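Local coordinates for protein 4,5-DOPA dioxygenase extradiol (Escherichia coli, PDB 2PW6) that opens the aromatic ring of L-DOPA between carbons 4 and 5 in vitro, as a zinc-dependent extradiol dioxygenase whose physiological substrate is unknown, at residues R14-L18 with R163-M168; G64-M68 with M138-S142; Y89-S94 with A134-V139. All blocks are in the same frame, centred on the assembly; numbering follows the deposited sequence.

Interaction 1: residues R14-L18 with R163-M168; sequences RMPAL and RDEGIM
The carbonyl oxygen of Met15 takes two donors from one guanidinium group. Arg163 NE lies 2.6 Å from Met15 O, its N-H bent to 146° and the oxygen tilted slightly out of the guanidinium plane, while Arg163 NH2 adds a weak second bond to the same oxygen. CG of Arg163 stands beside the backbone N, and the bend at chi3 (58°) brings NE and NH2 to Met15 O. In return, Met15 N gives an almost straight hydrogen bond of 2.8 Å to Arg163 O, so the backbone of Met15 is held on both its polar atoms by a single residue.

Arg14 lies over one face of this guanidinium. The two planar groups stack with centres 4.6 Å apart and planes inclined by 28°. Asp164 supplies a carboxylate: its OD1 sits 3.1 Å from Arg14 NE but well above the guanidinium plane, making a salt bridge of charge alone with no N-H directed at it. Glu249 pairs with Arg163 NH2.

On the buried side the chemistry turns apolar. The flexible selenomethionine Met15 lays CG against the backbone of Gly166, a residue whose positive phi suits glycine, and its CE presses on Met168 CB at 3.5 Å. Here strands 17-21 and 167-173, parallel neighbours in the central sheet, are just beginning. Arginine, with several donors and a flat head, thus satisfies Met15 O through its side chain and Met15 N through its own carbonyl just ahead of the strands, and Asp164 and Glu249 probably offset the charge of the stacked arginines.

Interaction 2: residues G64-M68 with M138-S142; sequences GVTAM and MVQLS
The torsions of Thr66 and Gln140 bring a hydroxyl and an amide together: Thr66 OG1 lies between its own backbone N and carbonyl carbon (chi1 77°), and Gln140 CG stands beside its backbone N (chi1 -57°), from where the extended chain carries the amide up to the hydroxyl. The resulting bond, Thr66 OG1 to Gln140 OE1, is 2.8 Å and lies in the amide carbonyl plane on a lone pair. Gln140 NE2 is engaged by Trp117 O, which fixes the flip of the amide. Met68 crosses the glutamine at about a right angle, with Met68 CG 3.4 Å from Gln140 OE1.

Strands 63-66 and 138-144 run antiparallel here, at 165°, within the mixed central sheet of the LigB-type fold. Thr66 and Gln140 form a hydrogen-bonded pair, with Thr66 N donating to Gln140 O at 3.1 Å and a weak return bond. The non-hydrogen-bonded pair Val65 and Leu141 turns to the other face, where Val65 CG2 meets Leu141 CD1 at 3.6 Å and helix 95-105 packs on Val65; branched valine suits both the extended backbone and that apolar layer.

At the far end, Ser142 OG accepts from Gly64 N at 2.8 Å, while Ser142 N donates to Gly64 O. Serine thus replaces a backbone acceptor with its hydroxyl, which also bonds Thr60 OG1.

Interaction 3: residues Y89-S94 with A134-V139; sequences YPAPGS and ADIPMV
The loop leading into helix 95-105 runs beside the start of strand 138-144 and joins it through a single backbone bridge, Gly93 with Met138. Both bonds of this bridge are weak: Met138 N to Pro92 O is 2.9 Å but strongly bent, and Ser94 N to Met138 O is 3.3 Å. CA-H donors support them, with Pro137 CA 3.1 Å from Pro92 O. Proline fits such a place because it lends a carbonyl without needing an N-H partner.

Further back, Ala134 lays its methyl over one face of the Tyr89 ring, a CH-pi contact with CB 4.0 Å from the centroid; a small side chain allows this closeness. The ring reaches this spot with CG anti to the backbone N (chi1 -167°), and Met138 SE comes to its edge, 5.4 Å from the centroid, in a Met-aromatic contact. Tyr89 OH is bonded to Tyr131 O and also accepts from a water that in turn accepts the N-H of Ile136. A second water bridges Pro90 O and Ala134 O, donating to each at 2.6 Å.

Pro90 centres an inverse gamma turn, and Ser94, whose OG bonds Leu97 N, ends the loop as the N-cap of helix 95-105.

All three contacts involve the central mixed sheet, at different places across it. Interaction 2 is buried, and interaction 1 is buried apart from its Arg14-Asp164 rim; interaction 3 is partly buried, and two waters bridge its segments. Interactions 2 and 3 share Met138 and Val139 and touch directly, Met68 packing on Ala91 and Gly93, so strand 138-144 has strand 63-66 and the loop before helix 95-105 along the same flank. Interaction 1 lies about 16 Å from either, centre to centre, at the start of two other strands. Its chemistry is charged, with one arginine gripping a backbone carbonyl and the other facing a carboxylate by charge, whereas 64-68 with 138-142 relies on a strand ladder, and 89-94 with 134-139 on prolines, weak bonds and an aromatic ring.

Interaction 1: residues R14-L18 with R163-M168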
loop_
_atom_site.group_PDB
_atom_site.type_symbol
_atom_site.label_atom_id
_atom_site.label_comp_id
_atom_site.label_asym_id
_atom_site.label_seq_id
_atom_site.Cartn_x
_atom_site.Cartn_y
_atom_site.Cartn_z
ATOM N N ARG A 14 33.313 -7.337 -3.493
ATOM C CA ARG A 14 32.621 -6.020 -3.701
ATOM C C ARG A 14 31.173 -6.181 -4.199
ATOM O O ARG A 14 30.930 -6.708 -5.297
ATOM C CB ARG A 14 33.394 -5.133 -4.670
ATOM C CG ARG A 14 32.582 -3.930 -5.076
ATOM C CD ARG A 14 33.438 -2.821 -5.565
ATOM N NE ARG A 14 32.971 -1.636 -4.897
ATOM C CZ ARG A 14 33.564 -0.460 -4.930
ATOM N NH1 ARG A 14 34.679 -0.285 -5.641
ATOM N NH2 ARG A 14 33.022 0.546 -4.231
HETATM N N MSE A 15 30.223 -5.723 -3.386
HETATM C CA MSE A 15 28.806 -5.980 -3.643
HETATM C C MSE A 15 28.263 -5.053 -4.718
HETATM O O MSE A 15 28.674 -3.891 -4.794
HETATM C CB MSE A 15 27.991 -5.826 -2.367
HETATM C CG MSE A 15 28.238 -6.909 -1.329
HETATM SE SE MSE A 15 27.697 -8.690 -1.885
HETATM C CE MSE A 15 25.859 -8.392 -2.459
ATOM N N PRO A 16 27.364 -5.578 -5.576
ATOM C CA PRO A 16 26.648 -4.724 -6.533
ATOM C C PRO A 16 25.535 -3.896 -5.856
ATOM O O PRO A 16 25.036 -4.275 -4.795
ATOM C CB PRO A 16 26.039 -5.734 -7.509
ATOM C CG PRO A 16 25.811 -6.969 -6.658
ATOM C CD PRO A 16 26.972 -7.002 -5.695
ATOM N N ALA A 17 25.193 -2.760 -6.456
ATOM C CA ALA A 17 23.965 -2.044 -6.116
ATOM C C ALA A 17 22.900 -2.229 -7.223
ATOM O O ALA A 17 23.208 -2.320 -8.416
ATOM C CB ALA A 17 24.245 -0.565 -5.845
ATOM N N LEU A 18 21.648 -2.305 -6.801
ATOM C CA LEU A 18 20.543 -2.638 -7.672
ATOM C C LEU A 18 19.387 -1.675 -7.511
ATOM O O LEU A 18 18.916 -1.452 -6.391
ATOM C CB LEU A 18 20.048 -4.041 -7.364
ATOM C CG LEU A 18 20.585 -5.201 -8.198
ATOM C CD1 LEU A 18 22.091 -5.323 -8.142
ATOM C CD2 LEU A 18 19.947 -6.458 -7.660
ATOM N N ARG A 163 29.700 -1.050 0.048
ATOM C CA ARG A 163 29.727 -2.105 -0.946
ATOM C C ARG A 163 30.949 -3.025 -0.790
ATOM O O ARG A 163 30.893 -4.204 -1.139
ATOM C CB ARG A 163 29.623 -1.521 -2.351
ATOM C CG ARG A 163 28.261 -0.867 -2.653
ATOM C CD ARG A 163 28.243 -0.275 -4.053
ATOM N NE ARG A 163 28.523 -1.302 -5.063
ATOM C CZ ARG A 163 29.152 -1.077 -6.215
ATOM N NH1 ARG A 163 29.555 0.155 -6.554
ATOM N NH2 ARG A 163 29.373 -2.093 -7.037
ATOM N N ASP A 164 32.030 -2.470 -0.243
ATOM C CA ASP A 164 33.238 -3.225 0.120
ATOM C C ASP A 164 33.152 -3.864 1.535
ATOM O O ASP A 164 34.082 -4.544 1.968
ATOM C CB ASP A 164 34.453 -2.299 0.043
ATOM C CG ASP A 164 34.680 -1.731 -1.352
ATOM O OD1 ASP A 164 34.505 -2.475 -2.332
ATOM O OD2 ASP A 164 35.054 -0.541 -1.471
ATOM N N GLU A 165 32.036 -3.652 2.236
ATOM C CA GLU A 165 31.816 -4.226 3.566
ATOM C C GLU A 165 30.754 -5.318 3.574
ATOM O O GLU A 165 30.144 -5.568 4.612
ATOM C CB GLU A 165 31.444 -3.138 4.573
ATOM C CG GLU A 165 32.531 -2.096 4.768
ATOM C CD GLU A 165 32.081 -0.878 5.543
ATOM O OE1 GLU A 165 31.103 -0.962 6.321
ATOM O OE2 GLU A 165 32.731 0.178 5.381
ATOM N N GLY A 166 30.549 -5.964 2.424
ATOM C CA GLY A 166 29.582 -7.069 2.275
ATOM C C GLY A 166 28.112 -6.670 2.155
ATOM O O GLY A 166 27.212 -7.509 2.364
ATOM N N ILE A 167 27.858 -5.401 1.821
ATOM C CA ILE A 167 26.494 -4.859 1.884
ATOM C C ILE A 167 25.957 -4.541 0.499
ATOM O O ILE A 167 26.577 -3.813 -0.268
ATOM C CB ILE A 167 26.349 -3.589 2.816
ATOM C CG1 ILE A 167 26.970 -3.802 4.214
ATOM C CG2 ILE A 167 24.880 -3.086 2.852
ATOM C CD1 ILE A 167 26.508 -5.048 4.960
HETATM N N MSE A 168 24.794 -5.107 0.212
HETATM C CA MSE A 168 24.086 -4.857 -1.022
HETATM C C MSE A 168 23.050 -3.747 -0.866
HETATM O O MSE A 168 22.190 -3.796 0.003
HETATM C CB MSE A 168 23.382 -6.120 -1.488
HETATM C CG MSE A 168 22.802 -5.966 -2.885
HETATM SE SE MSE A 168 21.823 -7.521 -3.417
HETATM C CE MSE A 168 20.655 -7.844 -1.916
#

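Interaction 2: residues G64-M68 with M138-S142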
loop_
_atom_site.group_PDB
_atom_site.type_symbol
_atom_site.label_atom_id
_atom_site.label_comp_id
_atom_site.label_asym_id
_atom_site.label_seq_id
_atom_site.Cartn_x
_atom_site.Cartn_y
_atom_site.Cartn_z
ATOM N N GLY A 64 15.418 8.671 7.720
ATOM C CA GLY A 64 15.199 7.670 8.743
ATOM C C GLY A 64 15.892 6.362 8.394
ATOM O O GLY A 64 16.223 6.124 7.233
ATOM N N VAL A 65 16.147 5.541 9.429
ATOM C CA VAL A 65 16.795 4.233 9.346
ATOM C C VAL A 65 16.081 3.347 10.376
ATOM O O VAL A 65 15.735 3.811 11.462
ATOM C CB VAL A 65 18.325 4.339 9.658
ATOM C CG1 VAL A 65 18.935 3.020 10.113
ATOM C CG2 VAL A 65 19.108 4.879 8.513
ATOM N N THR A 66 15.807 2.097 10.026
ATOM C CA THR A 66 15.284 1.128 10.978
ATOM C C THR A 66 16.229 -0.068 11.023
ATOM O O THR A 66 16.794 -0.443 10.025
ATOM C CB THR A 66 13.889 0.570 10.603
ATOM O OG1 THR A 66 14.027 -0.403 9.557
ATOM C CG2 THR A 66 12.949 1.651 10.161
ATOM N N ALA A 67 16.382 -0.680 12.181
ATOM C CA ALA A 67 17.127 -1.924 12.240
ATOM C C ALA A 67 16.147 -3.073 12.268
ATOM O O ALA A 67 16.559 -4.226 12.302
ATOM C CB ALA A 67 18.045 -1.958 13.440
HETATM N N MSE A 68 14.851 -2.749 12.236
HETATM C CA MSE A 68 13.775 -3.740 12.085
HETATM C C MSE A 68 13.678 -4.724 13.262
HETATM O O MSE A 68 13.687 -5.939 13.069
HETATM C CB MSE A 68 13.904 -4.500 10.758
HETATM C CG MSE A 68 13.759 -3.617 9.537
HETATM SE SE MSE A 68 13.930 -4.558 7.868
HETATM C CE MSE A 68 12.423 -5.759 7.966
HETATM N N MSE A 138 18.882 -7.094 7.396
HETATM C CA MSE A 138 18.364 -5.976 6.636
HETATM C C MSE A 138 18.111 -4.732 7.465
HETATM O O MSE A 138 17.756 -4.809 8.626
HETATM C CB MSE A 138 17.080 -6.422 5.935
HETATM C CG MSE A 138 16.637 -5.567 4.791
HETATM SE SE MSE A 138 15.125 -6.444 3.844
HETATM C CE MSE A 138 16.117 -7.420 2.499
ATOM N N VAL A 139 18.321 -3.596 6.809
ATOM C CA VAL A 139 18.018 -2.256 7.278
ATOM C C VAL A 139 17.158 -1.519 6.204
ATOM O O VAL A 139 17.400 -1.641 5.009
ATOM C CB VAL A 139 19.366 -1.548 7.585
ATOM C CG1 VAL A 139 19.262 -0.089 7.509
ATOM C CG2 VAL A 139 19.893 -1.978 9.022
ATOM N N GLN A 140 16.135 -0.791 6.634
ATOM C CA GLN A 140 15.424 0.151 5.743
ATOM C C GLN A 140 15.943 1.597 5.885
ATOM O O GLN A 140 16.157 2.085 6.996
ATOM C CB GLN A 140 13.931 0.096 6.011
ATOM C CG GLN A 140 13.332 -1.307 5.857
ATOM C CD GLN A 140 12.050 -1.439 6.599
ATOM O OE1 GLN A 140 12.002 -1.209 7.813
ATOM N NE2 GLN A 140 10.985 -1.783 5.893
ATOM N N LEU A 141 16.192 2.236 4.746
ATOM C CA LEU A 141 16.594 3.626 4.667
ATOM C C LEU A 141 15.511 4.445 3.917
ATOM O O LEU A 141 15.007 3.996 2.881
ATOM C CB LEU A 141 17.933 3.751 3.927
ATOM C CG LEU A 141 18.470 5.181 3.717
ATOM C CD1 LEU A 141 18.875 5.846 5.075
ATOM C CD2 LEU A 141 19.631 5.126 2.759
ATOM N N SER A 142 15.168 5.622 4.438
ATOM C CA SER A 142 14.102 6.432 3.861
ATOM C C SER A 142 14.705 7.565 3.024
ATOM O O SER A 142 15.913 7.880 3.127
ATOM C CB SER A 142 13.166 6.966 4.942
ATOM O OG SER A 142 13.736 8.078 5.595
#

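Interaction 3: residues Y89-S94 with A134-V139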
loop_
_atom_site.group_PDB
_atom_site.type_symbol
_atom_site.label_atom_id
_atom_site.label_comp_id
_atom_site.label_asym_id
_atom_site.label_seq_id
_atom_site.Cartn_x
_atom_site.Cartn_y
_atom_site.Cartn_z
ATOM N N TYR A 89 7.140 -9.421 5.234
ATOM C CA TYR A 89 8.469 -9.852 4.859
ATOM C C TYR A 89 9.351 -9.840 6.108
ATOM O O TYR A 89 9.958 -8.799 6.433
ATOM C CB TYR A 89 9.066 -8.985 3.746
ATOM C CG TYR A 89 10.308 -9.597 3.128
ATOM C CD1 TYR A 89 10.216 -10.696 2.257
ATOM C CD2 TYR A 89 11.592 -9.090 3.428
ATOM C CE1 TYR A 89 11.369 -11.263 1.699
ATOM C CE2 TYR A 89 12.750 -9.666 2.872
ATOM C CZ TYR A 89 12.627 -10.752 2.006
ATOM O OH TYR A 89 13.767 -11.314 1.436
ATOM N N PRO A 90 9.425 -11.008 6.810
ATOM C CA PRO A 90 10.026 -11.107 8.156
ATOM C C PRO A 90 11.541 -11.330 8.113
ATOM O O PRO A 90 12.049 -12.294 8.694
ATOM C CB PRO A 90 9.320 -12.316 8.762
ATOM C CG PRO A 90 8.985 -13.205 7.563
ATOM C CD PRO A 90 8.951 -12.319 6.318
ATOM N N ALA A 91 12.247 -10.440 7.424
ATOM C CA ALA A 91 13.680 -10.501 7.345
ATOM C C ALA A 91 14.225 -10.088 8.706
ATOM O O ALA A 91 13.636 -9.214 9.368
ATOM C CB ALA A 91 14.196 -9.568 6.251
ATOM N N PRO A 92 15.351 -10.708 9.131
ATOM C CA PRO A 92 15.950 -10.279 10.385
ATOM C C PRO A 92 16.644 -8.940 10.195
ATOM O O PRO A 92 17.226 -8.694 9.136
ATOM C CB PRO A 92 16.998 -11.365 10.665
ATOM C CG PRO A 92 17.382 -11.887 9.306
ATOM C CD PRO A 92 16.106 -11.805 8.494
ATOM N N GLY A 93 16.585 -8.096 11.218
ATOM C CA GLY A 93 17.250 -6.828 11.190
ATOM C C GLY A 93 18.724 -6.960 11.474
ATOM O O GLY A 93 19.200 -8.006 11.927
ATOM N N SER A 94 19.446 -5.883 11.207
ATOM C CA SER A 94 20.852 -5.788 11.510
ATOM C C SER A 94 21.100 -4.471 12.226
ATOM O O SER A 94 21.353 -3.443 11.580
ATOM C CB SER A 94 21.667 -5.853 10.234
ATOM O OG SER A 94 23.043 -5.715 10.518
ATOM N N ALA A 134 13.649 -14.861 3.205
ATOM C CA ALA A 134 13.753 -13.742 4.132
ATOM C C ALA A 134 14.798 -14.051 5.223
ATOM O O ALA A 134 14.523 -13.928 6.423
ATOM C CB ALA A 134 12.380 -13.399 4.729
ATOM N N ASP A 135 15.989 -14.453 4.769
ATOM C CA ASP A 135 17.097 -14.883 5.654
ATOM C C ASP A 135 18.345 -14.008 5.556
ATOM O O ASP A 135 19.407 -14.355 6.106
ATOM C CB ASP A 135 17.485 -16.350 5.378
ATOM C CG ASP A 135 17.937 -16.594 3.921
ATOM O OD1 ASP A 135 17.675 -15.754 3.025
ATOM O OD2 ASP A 135 18.535 -17.664 3.663
ATOM N N ILE A 136 18.227 -12.894 4.835
ATOM C CA ILE A 136 19.303 -11.908 4.733
ATOM C C ILE A 136 19.023 -10.737 5.691
ATOM O O ILE A 136 17.945 -10.144 5.638
ATOM C CB ILE A 136 19.513 -11.451 3.265
ATOM C CG1 ILE A 136 19.661 -12.710 2.373
ATOM C CG2 ILE A 136 20.662 -10.445 3.169
ATOM C CD1 ILE A 136 20.436 -12.554 1.131
ATOM N N PRO A 137 19.982 -10.433 6.594
ATOM C CA PRO A 137 19.776 -9.341 7.550
ATOM C C PRO A 137 19.627 -8.022 6.809
ATOM O O PRO A 137 20.185 -7.856 5.725
ATOM C CB PRO A 137 21.055 -9.357 8.392
ATOM C CG PRO A 137 21.598 -10.769 8.216
ATOM C CD PRO A 137 21.296 -11.080 6.788
HETATM N N MSE A 138 18.882 -7.094 7.396
HETATM C CA MSE A 138 18.364 -5.976 6.636
HETATM C C MSE A 138 18.111 -4.732 7.465
HETATM O O MSE A 138 17.756 -4.809 8.626
HETATM C CB MSE A 138 17.080 -6.422 5.935
HETATM C CG MSE A 138 16.637 -5.567 4.791
HETATM SE SE MSE A 138 15.125 -6.444 3.844
HETATM C CE MSE A 138 16.117 -7.420 2.499
ATOM N N VAL A 139 18.321 -3.596 6.809
ATOM C CA VAL A 139 18.018 -2.256 7.278
ATOM C C VAL A 139 17.158 -1.519 6.204
ATOM O O VAL A 139 17.400 -1.641 5.009
ATOM C CB VAL A 139 19.366 -1.548 7.585
ATOM C CG1 VAL A 139 19.262 -0.089 7.509
ATOM C CG2 VAL A 139 19.893 -1.978 9.022
HETATM O O HOH W 1 15.971 -11.386 3.560
HETATM O O HOH W 2 12.722 -14.697 8.133
#